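Local coordinates for uncharacterized protein MJ1062 (PDB 3EO4) that is of unknown function but carries this C-terminal GNAT-type domain, which probably transfers acyl groups, at residues Ala129-Leu132 with Glu133-Arg137; Ile95-Glu99 with Phe100-Gly104; Leu114-Lys117 with Trp118-Asn121. One frame throughout, in Å; residues are numbered along the deposited sequence.

Contact 1. Residues Ala129-Leu132 with Glu133-Arg137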
loop_
_atom_site.group_PDB
_atom_site.type_symbol
_atom_site.label_atom_id
_atom_site.label_comp_id
_atom_site.label_asym_id
_atom_site.label_seq_id
_atom_site.Cartn_x
_atom_site.Cartn_y
_atom_site.Cartn_z
ATOM N N ALA A 129 18.876 -14.374 -6.892
ATOM C CA ALA A 129 17.480 -13.921 -6.868
ATOM C C ALA A 129 16.629 -15.098 -7.361
ATOM O O ALA A 129 17.083 -15.861 -8.195
ATOM C CB ALA A 129 17.300 -12.705 -7.778
ATOM N N ARG A 130 15.433 -15.269 -6.811
ATOM C CA ARG A 130 14.477 -16.279 -7.296
ATOM C C ARG A 130 13.412 -15.513 -8.058
ATOM O O ARG A 130 12.827 -14.570 -7.515
ATOM C CB ARG A 130 13.821 -17.084 -6.145
ATOM C CG ARG A 130 14.806 -17.697 -5.151
ATOM C CD ARG A 130 14.090 -18.524 -4.041
ATOM N NE ARG A 130 13.528 -19.732 -4.608
ATOM C CZ ARG A 130 13.929 -20.967 -4.355
ATOM N NH1 ARG A 130 14.909 -21.212 -3.483
ATOM N NH2 ARG A 130 13.310 -21.972 -4.970
ATOM N N ILE A 131 13.179 -15.895 -9.312
ATOM C CA ILE A 131 12.276 -15.124 -10.167
ATOM C C ILE A 131 11.286 -16.013 -10.913
ATOM O O ILE A 131 11.670 -17.043 -11.515
ATOM C CB ILE A 131 13.045 -14.205 -11.170
ATOM C CG1 ILE A 131 14.178 -13.411 -10.478
ATOM C CG2 ILE A 131 12.096 -13.206 -11.836
ATOM C CD1 ILE A 131 15.137 -12.685 -11.464
ATOM N N LEU A 132 10.013 -15.624 -10.869
ATOM C CA LEU A 132 9.002 -16.320 -11.676
ATOM C C LEU A 132 9.170 -15.968 -13.156
ATOM O O LEU A 132 9.493 -14.814 -13.511
ATOM C CB LEU A 132 7.587 -15.972 -11.240
ATOM C CG LEU A 132 6.922 -16.526 -9.991
ATOM C CD1 LEU A 132 5.451 -16.401 -10.249
ATOM C CD2 LEU A 132 7.278 -18.003 -9.659
ATOM N N GLU A 133 8.979 -16.983 -13.987
ATOM C CA GLU A 133 9.113 -16.890 -15.423
ATOM C C GLU A 133 8.360 -15.716 -16.031
ATOM O O GLU A 133 8.791 -15.198 -17.059
ATOM C CB GLU A 133 8.583 -18.159 -16.078
ATOM C CG GLU A 133 9.464 -19.338 -15.880
ATOM C CD GLU A 133 8.890 -20.585 -16.489
ATOM O OE1 GLU A 133 7.650 -20.745 -16.406
ATOM O OE2 GLU A 133 9.671 -21.405 -17.035
ATOM N N ASN A 134 7.236 -15.319 -15.428
ATOM C CA ASN A 134 6.384 -14.295 -16.022
ATOM C C ASN A 134 6.847 -12.903 -15.637
ATOM O O ASN A 134 6.410 -11.912 -16.218
ATOM C CB ASN A 134 4.885 -14.513 -15.677
ATOM C CG ASN A 134 4.588 -14.368 -14.181
ATOM O OD1 ASN A 134 5.313 -14.894 -13.353
ATOM N ND2 ASN A 134 3.515 -13.646 -13.836
ATOM N N ASN A 135 7.755 -12.832 -14.662
ATOM C CA ASN A 135 8.217 -11.556 -14.159
ATOM C C ASN A 135 9.316 -10.972 -15.050
ATOM O O ASN A 135 10.498 -10.979 -14.672
ATOM C CB ASN A 135 8.657 -11.680 -12.710
ATOM C CG ASN A 135 8.770 -10.327 -12.015
ATOM O OD1 ASN A 135 8.692 -9.277 -12.655
ATOM N ND2 ASN A 135 8.944 -10.354 -10.691
ATOM N N ILE A 136 8.915 -10.478 -16.229
ATOM C CA ILE A 136 9.867 -9.971 -17.221
ATOM C C ILE A 136 10.696 -8.748 -16.782
ATOM O O ILE A 136 11.868 -8.636 -17.147
ATOM C CB ILE A 136 9.281 -9.854 -18.693
ATOM C CG1 ILE A 136 9.922 -8.704 -19.484
ATOM C CG2 ILE A 136 7.756 -9.772 -18.728
ATOM C CD1 ILE A 136 11.154 -9.128 -20.207
ATOM N N ARG A 137 10.109 -7.868 -15.979
ATOM C CA ARG A 137 10.808 -6.658 -15.527
ATOM C C ARG A 137 11.892 -7.024 -14.524
ATOM O O ARG A 137 12.983 -6.438 -14.512
ATOM C CB ARG A 137 9.826 -5.635 -14.933
ATOM C CG ARG A 137 8.990 -4.943 -16.028
ATOM C CD ARG A 137 7.872 -4.106 -15.458
ATOM N NE ARG A 137 7.081 -3.423 -16.483
ATOM C CZ ARG A 137 7.477 -2.356 -17.191
ATOM N NH1 ARG A 137 6.656 -1.814 -18.086
ATOM N NH2 ARG A 137 8.684 -1.825 -17.028
HETATM O O HOH W 1 9.113 -12.933 -9.537
#

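Contact 2. Residues Ile95-Glu99 with Phe100-Gly104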
loop_
_atom_site.group_PDB
_atom_site.type_symbol
_atom_site.label_atom_id
_atom_site.label_comp_id
_atom_site.label_asym_id
_atom_site.label_seq_id
_atom_site.Cartn_x
_atom_site.Cartn_y
_atom_site.Cartn_z
ATOM N N ILE A 95 13.223 -7.822 -4.239
ATOM C CA ILE A 95 12.967 -6.409 -4.526
ATOM C C ILE A 95 11.501 -6.237 -4.926
ATOM O O ILE A 95 10.929 -7.102 -5.586
ATOM C CB ILE A 95 13.952 -5.844 -5.646
ATOM C CG1 ILE A 95 13.618 -4.414 -6.082
ATOM C CG2 ILE A 95 13.925 -6.723 -6.915
ATOM C CD1 ILE A 95 14.477 -3.360 -5.408
ATOM N N LEU A 96 10.919 -5.099 -4.563
ATOM C CA LEU A 96 9.546 -4.784 -4.885
ATOM C C LEU A 96 9.469 -3.268 -4.966
ATOM O O LEU A 96 9.879 -2.605 -4.038
ATOM C CB LEU A 96 8.682 -5.293 -3.739
ATOM C CG LEU A 96 7.204 -5.031 -3.514
ATOM C CD1 LEU A 96 6.822 -5.799 -2.226
ATOM C CD2 LEU A 96 6.855 -3.576 -3.326
ATOM N N ILE A 97 9.025 -2.727 -6.097
ATOM C CA ILE A 97 8.709 -1.316 -6.203
ATOM C C ILE A 97 7.182 -1.235 -6.119
ATOM O O ILE A 97 6.483 -1.789 -6.972
ATOM C CB ILE A 97 9.266 -0.673 -7.523
ATOM C CG1 ILE A 97 10.798 -0.831 -7.611
ATOM C CG2 ILE A 97 8.799 0.801 -7.696
ATOM C CD1 ILE A 97 11.577 -0.024 -6.533
ATOM N N GLY A 98 6.691 -0.561 -5.065
ATOM C CA GLY A 98 5.270 -0.385 -4.822
ATOM C C GLY A 98 4.515 0.587 -5.725
ATOM O O GLY A 98 3.371 0.320 -6.047
ATOM N N GLU A 99 5.121 1.704 -6.140
ATOM C CA GLU A 99 4.436 2.624 -7.064
ATOM C C GLU A 99 4.600 2.097 -8.450
ATOM O O GLU A 99 5.732 1.867 -8.863
ATOM C CB GLU A 99 5.035 4.039 -7.070
ATOM C CG GLU A 99 5.158 4.666 -5.744
ATOM C CD GLU A 99 5.409 6.176 -5.789
ATOM O OE1 GLU A 99 5.615 6.723 -4.695
ATOM O OE2 GLU A 99 5.398 6.815 -6.873
ATOM N N PHE A 100 3.495 2.001 -9.197
ATOM C CA PHE A 100 3.456 1.303 -10.494
ATOM C C PHE A 100 4.005 2.051 -11.690
ATOM O O PHE A 100 4.499 1.429 -12.633
ATOM C CB PHE A 100 2.033 0.866 -10.824
ATOM C CG PHE A 100 1.484 -0.103 -9.850
ATOM C CD1 PHE A 100 1.466 -1.459 -10.153
ATOM C CD2 PHE A 100 1.014 0.332 -8.604
ATOM C CE1 PHE A 100 0.957 -2.378 -9.238
ATOM C CE2 PHE A 100 0.498 -0.566 -7.693
ATOM C CZ PHE A 100 0.477 -1.933 -7.997
ATOM N N PHE A 101 3.880 3.367 -11.682
ATOM C CA PHE A 101 4.316 4.169 -12.826
ATOM C C PHE A 101 5.760 4.657 -12.650
ATOM O O PHE A 101 6.182 5.613 -13.293
ATOM C CB PHE A 101 3.331 5.311 -13.088
ATOM C CG PHE A 101 2.013 4.846 -13.648
ATOM C CD1 PHE A 101 1.869 4.594 -15.024
ATOM C CD2 PHE A 101 0.913 4.644 -12.816
ATOM C CE1 PHE A 101 0.636 4.161 -15.565
ATOM C CE2 PHE A 101 -0.323 4.208 -13.347
ATOM C CZ PHE A 101 -0.459 3.971 -14.724
ATOM N N LEU A 102 6.480 3.980 -11.763
ATOM C CA LEU A 102 7.917 4.135 -11.558
ATOM C C LEU A 102 8.677 2.980 -12.199
ATOM O O LEU A 102 9.839 3.135 -12.580
ATOM C CB LEU A 102 8.258 4.110 -10.062
ATOM C CG LEU A 102 7.899 5.337 -9.226
ATOM C CD1 LEU A 102 8.493 5.207 -7.806
ATOM C CD2 LEU A 102 8.372 6.590 -9.888
ATOM N N TRP A 103 8.023 1.815 -12.269
ATOM C CA TRP A 103 8.553 0.647 -12.960
ATOM C C TRP A 103 9.153 1.047 -14.295
ATOM O O TRP A 103 8.623 1.911 -14.987
ATOM C CB TRP A 103 7.465 -0.429 -13.157
ATOM C CG TRP A 103 6.945 -1.061 -11.864
ATOM C CD1 TRP A 103 7.168 -0.631 -10.598
ATOM C CD2 TRP A 103 6.056 -2.196 -11.754
ATOM N NE1 TRP A 103 6.525 -1.460 -9.691
ATOM C CE2 TRP A 103 5.830 -2.421 -10.378
ATOM C CE3 TRP A 103 5.466 -3.069 -12.690
ATOM C CZ2 TRP A 103 5.024 -3.473 -9.904
ATOM C CZ3 TRP A 103 4.661 -4.114 -12.216
ATOM C CH2 TRP A 103 4.441 -4.300 -10.834
ATOM N N GLY A 104 10.284 0.432 -14.623
ATOM C CA GLY A 104 11.008 0.732 -15.854
ATOM C C GLY A 104 11.821 2.021 -15.794
ATOM O O GLY A 104 12.155 2.569 -16.833
#

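Contact 3. Residues Leu114-Lys117 with Trp118-Asn121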
loop_
_atom_site.group_PDB
_atom_site.type_symbol
_atom_site.label_atom_id
_atom_site.label_comp_id
_atom_site.label_asym_id
_atom_site.label_seq_id
_atom_site.Cartn_x
_atom_site.Cartn_y
_atom_site.Cartn_z
ATOM N N LEU A 114 22.877 -1.151 -4.650
ATOM C CA LEU A 114 23.198 -0.716 -3.277
ATOM C C LEU A 114 23.353 -1.919 -2.301
ATOM O O LEU A 114 24.284 -1.983 -1.522
ATOM C CB LEU A 114 22.168 0.303 -2.755
ATOM C CG LEU A 114 22.202 1.758 -3.280
ATOM C CD1 LEU A 114 21.010 2.565 -2.771
ATOM C CD2 LEU A 114 23.513 2.476 -2.898
ATOM N N VAL A 115 22.435 -2.863 -2.359
ATOM C CA VAL A 115 22.515 -4.076 -1.531
ATOM C C VAL A 115 23.751 -4.934 -1.881
ATOM O O VAL A 115 24.456 -5.358 -0.982
ATOM C CB VAL A 115 21.201 -4.906 -1.615
ATOM C CG1 VAL A 115 21.354 -6.244 -0.915
ATOM C CG2 VAL A 115 20.049 -4.129 -0.985
ATOM N N LEU A 116 24.030 -5.138 -3.177
ATOM C CA LEU A 116 25.222 -5.855 -3.611
ATOM C C LEU A 116 26.521 -5.245 -3.104
ATOM O O LEU A 116 27.455 -5.973 -2.741
ATOM C CB LEU A 116 25.281 -6.011 -5.144
ATOM C CG LEU A 116 24.077 -6.696 -5.807
ATOM C CD1 LEU A 116 24.191 -6.574 -7.309
ATOM C CD2 LEU A 116 23.878 -8.156 -5.394
ATOM N N LYS A 117 26.584 -3.916 -3.076
ATOM C CA LYS A 117 27.778 -3.239 -2.587
ATOM C C LYS A 117 27.952 -3.505 -1.084
ATOM O O LYS A 117 29.061 -3.744 -0.613
ATOM C CB LYS A 117 27.719 -1.736 -2.882
ATOM C CG LYS A 117 29.077 -1.018 -2.816
ATOM C CD LYS A 117 29.903 -1.279 -4.113
ATOM C CE LYS A 117 31.411 -1.514 -3.841
ATOM N NZ LYS A 117 32.120 -0.302 -3.353
ATOM N N TRP A 118 26.856 -3.460 -0.337
ATOM C CA TRP A 118 26.908 -3.700 1.100
ATOM C C TRP A 118 27.359 -5.135 1.365
ATOM O O TRP A 118 28.221 -5.359 2.192
ATOM C CB TRP A 118 25.534 -3.461 1.711
ATOM C CG TRP A 118 25.429 -3.816 3.179
ATOM C CD1 TRP A 118 25.904 -3.091 4.229
ATOM C CD2 TRP A 118 24.800 -4.985 3.751
ATOM N NE1 TRP A 118 25.629 -3.736 5.420
ATOM C CE2 TRP A 118 24.935 -4.890 5.154
ATOM C CE3 TRP A 118 24.170 -6.109 3.212
ATOM C CZ2 TRP A 118 24.439 -5.868 6.026
ATOM C CZ3 TRP A 118 23.666 -7.074 4.076
ATOM C CH2 TRP A 118 23.810 -6.952 5.470
ATOM N N LEU A 119 26.784 -6.099 0.650
ATOM C CA LEU A 119 27.194 -7.525 0.765
ATOM C C LEU A 119 28.677 -7.782 0.487
ATOM O O LEU A 119 29.365 -8.485 1.251
ATOM C CB LEU A 119 26.369 -8.396 -0.191
ATOM C CG LEU A 119 24.896 -8.545 0.121
ATOM C CD1 LEU A 119 24.239 -9.236 -1.072
ATOM C CD2 LEU A 119 24.706 -9.368 1.438
ATOM N N LYS A 120 29.142 -7.220 -0.633
ATOM C CA LYS A 120 30.530 -7.311 -1.062
ATOM C C LYS A 120 31.499 -6.782 -0.003
ATOM O O LYS A 120 32.522 -7.406 0.281
ATOM C CB LYS A 120 30.742 -6.535 -2.365
ATOM C CG LYS A 120 32.105 -6.728 -2.958
ATOM C CD LYS A 120 32.214 -6.108 -4.350
ATOM C CE LYS A 120 33.613 -6.328 -4.912
ATOM N NZ LYS A 120 33.540 -6.655 -6.384
ATOM N N ASN A 121 31.158 -5.650 0.583
ATOM C CA ASN A 121 32.078 -4.958 1.462
ATOM C C ASN A 121 32.320 -5.700 2.787
ATOM O O ASN A 121 33.368 -5.533 3.412
ATOM C CB ASN A 121 31.565 -3.552 1.735
ATOM C CG ASN A 121 31.866 -2.592 0.602
ATOM O OD1 ASN A 121 32.584 -2.920 -0.363
ATOM N ND2 ASN A 121 31.341 -1.374 0.725
#

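Contact 1. Residues Ala129-Leu132 with Glu133-Arg137
Leu132 ends strand 126-132 and at once starts a type I beta turn that runs to Asn135, just before helix 136-144. The turn is closed by Asn135 N, which gives its hydrogen to Leu132 O at 2.9 Å with an N-H...O angle of 155°. The donor sits well above the carbonyl plane, not on a lone pair. Asn135 is in turn the centre of an inverse gamma turn, with Ile136 N bonded to Asn134 O at 2.9 Å, and the two turns in succession lead from the strand into the helix.

Asn135 is the N-cap residue. Its CG stands opposite the backbone N (chi1 -164°), and from there ND2 gives a hydrogen to a water 2.8 Å away. That water also accepts from Leu132 N at 3.1 Å, tying the last strand residue to the cap. Beyond the turn, Asn135 OD1 makes a weak hydrogen bond to Ser138 N, and ND2 has a further partner in a bound MES molecule, probably from the crystallisation liquor. Asn135 CB lies 3.9 Å from Ile131 CG2, the two side chains crossing at about a right angle. Asn134 turns back alongside Leu132, its CG wedged between backbone N and carbonyl carbon (chi1 65°), which lets OD1 rest 3.3 Å from Leu132 CB. Glu133 points off the turn, and its OE2 takes a hydrogen from Trp158 NE1.

Strand 157-163 pairs beside this strand, through Ala129 with Tyr160 and Ile131 with Trp158, while on helix 136-144 Ile139 and Phe142 pack against Ile131, so the turn joins a strand to the helix that covers it.

Contact 2. Residues Ile95-Glu99 with Phe100-Gly104
The indole of Trp103 runs past Ile97 in the opposite direction, its CD1 lying 3.6 Å from Ile97 CG2. With CG anti to the carbonyl carbon (chi1 -66°), the ring swings back toward the strand end. Next to CD1 on the five-membered ring, NE1 donates to Ile97 O at 2.7 Å, with an N-H...O angle of 161°. The oxygen lies almost in the ring plane, whereas NE1 approaches from above the carbonyl plane, 40° out of it. Trp103 CD1 also comes within 3.4 Å of Glu99 O. One indole face carries Phe100 CA, 4.1 Å above the plane and toward the rim.

Between strand 92-97 and this ring the chain makes a type I turn from Glu99 to Leu102. Leu102 leans back over the turn, its CB 4.1 Å from Ile97 CG2 and its CD1 3.6 Å from Glu99 OE2. The Glu99 chain extends beyond CG to Arg76, with which OE1 forms a salt bridge. Phe100 brings CE2 to 3.4 Å from Gly98 O, and its side chain also packs on Leu35 and Ile36 of helix 34-37. Phe101 faces the second subunit, where Lys48 of that subunit makes a cation-pi contact with its ring.

A phenylalanine in place of Trp103 would probably leave Ile97 O without its N-H partner and the smaller ring free to turn, no longer tying the loop to the strand end. The chemistry is thus mixed: one short, fairly straight hydrogen bond on the last strand carbonyl, with aliphatic and aromatic carbons around it, which together probably fix the path of the loop toward helix 107-121.

Contact 3. Residues Leu114-Lys117 with Trp118-Asn121
Leu119 N bonds Val115 O at 2.9 Å, one of four backbone hydrogen bonds here in the i to i+4 pattern of an alpha helix. Trp118 N to Leu114 O is longer at 3.2 Å, Lys120 N binds Leu116 O at 3.0 Å, and Asn121 N meets Lys117 O at 3.1 Å, less straight than the others at 147°.

The apolar contacts fall on the inner side of the helix. Val115 and Leu119, one turn apart, point the same way, with CG1 of Val115 4.2 Å from CD1 of Leu119; Leu119 CG also sits 3.4 Å from Val115 O. Leu116 CD2 gives Leu119 CD1 a more distant neighbour.

On the outer side lie the polar chains. Lys117 starts with CG opposite the backbone N (chi1 -162°) and then bends, which carries its CE across to within 3.9 Å of Asn121 OD1. Lys120 instead stretches away, and its NZ binds Leu164 O.

Helix 107-121 lies against the five-stranded sheet: Val115 packs on Val81, Val83, Ile93 and Trp65, and Leu119 on Ile93. The ring of Trp118 meets that of Trp65 edge-to-face, and Leu116 turns to Phe147 and Leu164, near the chain's end.

In the fold
Along the chain the order is contact 2, contact 3, contact 1, following the strand-helix-strand-helix run at the core of the GNAT fold: strand 92-97, helix 107-121, strand 126-132, helix 136-144. Contacts 1 and 2 have centres 14 Å apart and touch where Arg137 packs on Trp103 and Gly104. MES is bound in this region, to Asn135 and, by a sulfonate oxygen, to Gly104 N. Gly104 lies in the loop before helix 107-121, which in GNAT enzymes commonly holds the acyl-CoA pyrophosphate, so the sulfonate may mark that site. Contact 3 stands away, its centre about 21 Å from that of contact 2 and 22 Å from that of contact 1, at the far end of helix 107-121.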